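Local coordinates for protein gamma-glutamyl-gamma-aminobutyraldehyde dehydrogenase (Burkholderia cenocepacia, PDB 4LIH) that probably oxidises aldehydes, likely including gamma-glutamyl-gamma-aminobutyraldehyde, to the corresponding carboxylic acids with NAD(P)+ as electron acceptor, at residues Y303-M308 with G349-G354; I355-V360 with G385-E390. All blocks are in the same frame, centred on the assembly; numbering follows the deposited sequence.

Interaction 1. Residues Y303-M308 with G349-G354; sequences YNMGEM and GAIVDG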
loop_
_atom_site.group_PDB
_atom_site.type_symbol
_atom_site.label_atom_id
_atom_site.label_comp_id
_atom_site.label_asym_id
_atom_site.label_seq_id
_atom_site.Cartn_x
_atom_site.Cartn_y
_atom_site.Cartn_z
ATOM N N TYR A 303 -9.717 30.586 18.390
ATOM C CA TYR A 303 -8.516 30.608 17.562
ATOM C C TYR A 303 -8.803 31.143 16.134
ATOM O O TYR A 303 -9.759 30.752 15.494
ATOM C CB TYR A 303 -7.839 29.221 17.456
ATOM C CG TYR A 303 -6.565 29.343 16.637
ATOM C CD1 TYR A 303 -5.418 29.818 17.226
ATOM C CD2 TYR A 303 -6.515 29.017 15.297
ATOM C CE1 TYR A 303 -4.251 29.975 16.520
ATOM C CE2 TYR A 303 -5.329 29.178 14.575
ATOM C CZ TYR A 303 -4.216 29.667 15.236
ATOM O OH TYR A 303 -3.016 29.883 14.668
ATOM N N ASN A 304 -7.951 32.033 15.651
ATOM C CA ASN A 304 -8.185 32.722 14.375
ATOM C C ASN A 304 -9.533 33.405 14.289
ATOM O O ASN A 304 -10.180 33.450 13.257
ATOM C CB ASN A 304 -8.032 31.740 13.217
ATOM C CG ASN A 304 -7.539 32.402 11.979
ATOM O OD1 ASN A 304 -6.544 33.091 12.014
ATOM N ND2 ASN A 304 -8.243 32.215 10.875
ATOM N N MET A 305 -9.984 33.921 15.418
ATOM C CA MET A 305 -11.257 34.626 15.478
ATOM C C MET A 305 -12.501 33.806 15.085
ATOM O O MET A 305 -13.470 34.369 14.601
ATOM C CB MET A 305 -11.187 35.877 14.584
ATOM C CG MET A 305 -10.088 36.869 14.970
ATOM S SD MET A 305 -8.336 36.415 14.644
ATOM C CE MET A 305 -8.153 36.790 12.905
ATOM N N GLY A 306 -12.475 32.494 15.224
ATOM C CA GLY A 306 -13.640 31.647 14.819
ATOM C C GLY A 306 -13.767 31.509 13.319
ATOM O O GLY A 306 -14.698 30.893 12.834
ATOM N N GLU A 307 -12.805 32.084 12.600
ATOM C CA GLU A 307 -12.783 32.100 11.125
ATOM C C GLU A 307 -12.019 30.857 10.716
ATOM O O GLU A 307 -10.896 30.883 10.236
ATOM C CB GLU A 307 -12.129 33.349 10.538
ATOM C CG GLU A 307 -12.802 34.654 10.955
ATOM C CD GLU A 307 -12.033 35.922 10.648
ATOM O OE1 GLU A 307 -12.717 36.984 10.549
ATOM O OE2 GLU A 307 -10.784 35.914 10.506
ATOM N N MET A 308 -12.676 29.754 10.916
ATOM C CA MET A 308 -12.062 28.440 10.757
ATOM C C MET A 308 -13.192 27.547 10.296
ATOM O O MET A 308 -14.218 27.430 10.987
ATOM C CB MET A 308 -11.557 27.906 12.072
ATOM C CG MET A 308 -10.254 28.476 12.577
ATOM S SD MET A 308 -9.629 27.443 13.931
ATOM C CE MET A 308 -10.844 27.760 15.209
ATOM N N GLY A 349 -7.305 38.350 17.155
ATOM C CA GLY A 349 -7.031 39.514 16.310
ATOM C C GLY A 349 -8.302 40.137 15.759
ATOM O O GLY A 349 -9.295 40.197 16.427
ATOM N N ALA A 350 -8.237 40.608 14.537
ATOM C CA ALA A 350 -9.296 41.405 13.916
ATOM C C ALA A 350 -10.123 40.525 13.027
ATOM O O ALA A 350 -9.583 39.601 12.405
ATOM C CB ALA A 350 -8.685 42.533 13.097
ATOM N N ILE A 351 -11.415 40.832 12.946
ATOM C CA ILE A 351 -12.307 40.262 11.918
ATOM C C ILE A 351 -11.979 40.873 10.564
ATOM O O ILE A 351 -11.586 42.042 10.470
ATOM C CB ILE A 351 -13.778 40.500 12.295
ATOM C CG1 ILE A 351 -14.044 39.910 13.686
ATOM C CG2 ILE A 351 -14.711 39.924 11.231
ATOM C CD1 ILE A 351 -13.828 38.386 13.767
ATOM N N VAL A 352 -12.120 40.103 9.489
ATOM C CA VAL A 352 -11.450 40.475 8.236
ATOM C C VAL A 352 -11.904 41.818 7.635
ATOM O O VAL A 352 -11.075 42.562 7.109
ATOM C CB VAL A 352 -11.537 39.365 7.192
ATOM C CG1 VAL A 352 -12.922 39.303 6.589
ATOM C CG2 VAL A 352 -10.482 39.582 6.108
ATOM N N ASP A 353 -13.195 42.130 7.742
ATOM C CA ASP A 353 -13.747 43.421 7.313
ATOM C C ASP A 353 -15.086 43.741 7.974
ATOM O O ASP A 353 -15.622 42.955 8.747
ATOM C CB ASP A 353 -13.820 43.539 5.769
ATOM C CG ASP A 353 -14.719 42.489 5.102
ATOM O OD1 ASP A 353 -15.644 41.922 5.711
ATOM O OD2 ASP A 353 -14.535 42.256 3.897
ATOM N N GLY A 354 -15.636 44.917 7.672
ATOM C CA GLY A 354 -16.889 45.354 8.317
ATOM C C GLY A 354 -18.049 44.455 7.967
ATOM O O GLY A 354 -18.915 44.197 8.802
#
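M305 lays its thioether along the backbone of G349 and A350, and this end of the contact is its close-packed part. The chain leaves CB beside the backbone N (chi1 -59°) and then folds at both later torsions, which brings the sulfur and the terminal methyl to two polar backbone atoms. G349 N gives M305 SD a weak hydrogen bond at 3.3 Å, while M305 CE lies 3.2 Å from A350 O. Nearer the backbone, at the root of the side chain, I351 CD1 meets M305 CB at 3.7 Å.

E307 makes the second, lighter touch. Extended beyond CG, its side chain brings OE1 to V352 N through a weak, bent bond (3.3 Å, 141° at the hydrogen), with I351 CG2 3.6 Å from the same oxygen. V352 CB stays 4.3 Å from E307 OE1. Further on, partly exposed D353 leaves the contact to cap the coming helix and to form a salt bridge with K203.

Positive phi at N304, M305 and G306 curls the first segment tightly, ending in an inverse gamma turn at E307. N304 ND2 holds E307 O at 3.0 Å, and the N176 amide, in the PWNF sequence, grips the same carbonyl. This tight NMGEM turn is typical of the aldehyde dehydrogenase cysteine signature, which leads into the nucleophilic cysteine in this family.

Interaction 2. Residues I355-V360 with G385-E390; sequences IQLERV and GGFYVE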
loop_
_atom_site.group_PDB
_atom_site.type_symbol
_atom_site.label_atom_id
_atom_site.label_comp_id
_atom_site.label_asym_id
_atom_site.label_seq_id
_atom_site.Cartn_x
_atom_site.Cartn_y
_atom_site.Cartn_z
ATOM N N ILE A 355 -18.093 43.962 6.741
ATOM C CA ILE A 355 -19.214 43.097 6.334
ATOM C C ILE A 355 -19.212 41.779 7.143
ATOM O O ILE A 355 -20.279 41.304 7.595
ATOM C CB ILE A 355 -19.216 42.843 4.807
ATOM C CG1 ILE A 355 -19.664 44.122 4.089
ATOM C CG2 ILE A 355 -20.117 41.674 4.422
ATOM C CD1 ILE A 355 -19.424 44.068 2.589
ATOM N N GLN A 356 -18.025 41.208 7.356
ATOM C CA GLN A 356 -17.916 40.014 8.197
ATOM C C GLN A 356 -18.262 40.309 9.647
ATOM O O GLN A 356 -18.980 39.534 10.293
ATOM C CB GLN A 356 -16.524 39.387 8.099
ATOM C CG GLN A 356 -16.350 38.572 6.838
ATOM C CD GLN A 356 -17.490 37.603 6.617
ATOM O OE1 GLN A 356 -18.007 37.463 5.494
ATOM N NE2 GLN A 356 -17.894 36.917 7.692
ATOM N N LEU A 357 -17.751 41.426 10.152
ATOM C CA LEU A 357 -18.081 41.875 11.498
ATOM C C LEU A 357 -19.602 42.004 11.674
ATOM O O LEU A 357 -20.160 41.498 12.665
ATOM C CB LEU A 357 -17.363 43.215 11.808
ATOM C CG LEU A 357 -17.607 43.743 13.221
ATOM C CD1 LEU A 357 -17.118 42.756 14.260
ATOM C CD2 LEU A 357 -16.895 45.070 13.435
ATOM N N GLU A 358 -20.264 42.633 10.709
ATOM C CA GLU A 358 -21.715 42.861 10.773
ATOM C C GLU A 358 -22.524 41.559 10.768
ATOM O O GLU A 358 -23.510 41.411 11.506
ATOM C CB GLU A 358 -22.130 43.794 9.630
ATOM C CG GLU A 358 -21.570 45.185 9.850
ATOM C CD GLU A 358 -21.735 46.148 8.691
ATOM O OE1 GLU A 358 -21.656 45.788 7.489
ATOM O OE2 GLU A 358 -21.913 47.313 9.020
ATOM N N ARG A 359 -22.071 40.610 9.952
ATOM C CA ARG A 359 -22.667 39.271 9.856
ATOM C C ARG A 359 -22.559 38.534 11.181
ATOM O O ARG A 359 -23.535 37.980 11.690
ATOM C CB ARG A 359 -21.969 38.458 8.737
ATOM C CG ARG A 359 -22.201 36.968 8.787
ATOM C CD ARG A 359 -21.910 36.311 7.442
ATOM N NE ARG A 359 -22.301 34.891 7.437
ATOM C CZ ARG A 359 -23.460 34.403 6.958
ATOM N NH1 ARG A 359 -24.402 35.193 6.447
ATOM N NH2 ARG A 359 -23.698 33.099 7.007
ATOM N N VAL A 360 -21.366 38.545 11.765
ATOM C CA VAL A 360 -21.175 37.985 13.102
ATOM C C VAL A 360 -22.057 38.687 14.175
ATOM O O VAL A 360 -22.683 38.032 15.011
ATOM C CB VAL A 360 -19.683 38.024 13.517
ATOM C CG1 VAL A 360 -19.514 37.693 14.992
ATOM C CG2 VAL A 360 -18.861 37.085 12.642
ATOM N N GLY A 385 -10.492 51.953 14.009
ATOM C CA GLY A 385 -10.744 51.795 12.585
ATOM C C GLY A 385 -10.730 50.330 12.113
ATOM O O GLY A 385 -11.025 50.046 10.950
ATOM N N GLY A 386 -10.404 49.405 13.011
ATOM C CA GLY A 386 -10.430 47.969 12.691
ATOM C C GLY A 386 -11.657 47.256 13.237
ATOM O O GLY A 386 -12.533 47.873 13.858
ATOM N N PHE A 387 -11.706 45.940 13.027
ATOM C CA PHE A 387 -12.926 45.162 13.218
ATOM C C PHE A 387 -12.708 44.083 14.263
ATOM O O PHE A 387 -11.964 43.175 14.033
ATOM C CB PHE A 387 -13.322 44.576 11.879
ATOM C CG PHE A 387 -13.371 45.614 10.794
ATOM C CD1 PHE A 387 -14.381 46.544 10.799
ATOM C CD2 PHE A 387 -12.374 45.712 9.851
ATOM C CE1 PHE A 387 -14.437 47.540 9.839
ATOM C CE2 PHE A 387 -12.415 46.681 8.891
ATOM C CZ PHE A 387 -13.425 47.608 8.880
ATOM N N TYR A 388 -13.356 44.236 15.418
ATOM C CA TYR A 388 -13.066 43.433 16.617
ATOM C C TYR A 388 -14.362 43.105 17.373
ATOM O O TYR A 388 -15.241 43.951 17.482
ATOM C CB TYR A 388 -12.131 44.182 17.549
ATOM C CG TYR A 388 -10.785 44.547 16.961
ATOM C CD1 TYR A 388 -9.713 43.655 16.980
ATOM C CD2 TYR A 388 -10.591 45.767 16.389
ATOM C CE1 TYR A 388 -8.488 43.991 16.440
ATOM C CE2 TYR A 388 -9.357 46.130 15.860
ATOM C CZ TYR A 388 -8.324 45.240 15.853
ATOM O OH TYR A 388 -7.096 45.629 15.327
ATOM N N VAL A 389 -14.463 41.874 17.861
ATOM C CA VAL A 389 -15.662 41.384 18.562
ATOM C C VAL A 389 -15.165 40.438 19.633
ATOM O O VAL A 389 -14.213 39.667 19.424
ATOM C CB VAL A 389 -16.709 40.778 17.576
ATOM C CG1 VAL A 389 -16.149 39.605 16.805
ATOM C CG2 VAL A 389 -18.001 40.392 18.279
ATOM N N GLU A 390 -15.769 40.531 20.805
ATOM C CA GLU A 390 -15.398 39.681 21.926
ATOM C C GLU A 390 -15.658 38.189 21.653
ATOM O O GLU A 390 -16.585 37.845 20.920
ATOM C CB GLU A 390 -16.163 40.072 23.183
ATOM C CG GLU A 390 -15.875 41.450 23.734
ATOM C CD GLU A 390 -16.897 41.902 24.765
ATOM O OE1 GLU A 390 -18.089 41.529 24.666
ATOM O OE2 GLU A 390 -16.476 42.597 25.711
#
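This is apolar packing of a helix against the beginning of a strand: the first turns of helix 354-370 lie over the approach to strand 388-395, about 20 Å from the centre of the chain. The nearest backbones, at L357 and F387, stand 6.4 Å apart between CA atoms, and about 208 Å² is buried in total.

L357 carries most of the contact by dividing its two methyls between F387, just before the strand, and V389 on it. Its chi1 of -178° sets CG anti to the backbone N, and from there the methyls fork. CD2 comes to F387 CB at 3.9 Å and lies in the plane of the phenyl ring at its CD1 edge, so this is an edge contact with no stacking on the face. G385 O sits above one face of that ring, displaced toward its rim. The other methyl, CD1, meets V389 CB at 3.9 Å.

Strand 388-395 runs parallel to 411-417 within the mixed sheet of what is, in this family, the catalytic domain, and helix 354-370 packs against that sheet in alpha/beta fashion. F387 and V389 face the helix while Y388, between them, points away, its hydroxyl bonded to I51 O.

The first torsion of V389 (60°) sets its CG1 between the backbone N and carbonyl carbon, where it lies 4.2 Å from L357 CD1. One turn on, V360 CG1 is a looser neighbour of V389 CG1, at 4.3 Å. L361 and I364, later on the same helix, continue the cover over V389, and P410 also touches it.

Interactions 1 and 2 follow one another along the chain, and their centres lie about 8 Å apart on the same side of the chain's centre. Segment 349-354 runs directly into 355-360, so D353, at the N-cap, receives Q356 N where one contact passes into the other. Across space, I351 N and F387 O, 2.6 Å apart, form a probable hydrogen bond, and I351 CG2 packs on L357 N at 3.6 Å. Residues 349-351 thus sit between the turn following helix 290-302 and the start of strand 388-395. The continuous contact connects the family's cysteine-signature loop to helix 354-370 and the mixed sheet that contains strand 388-395.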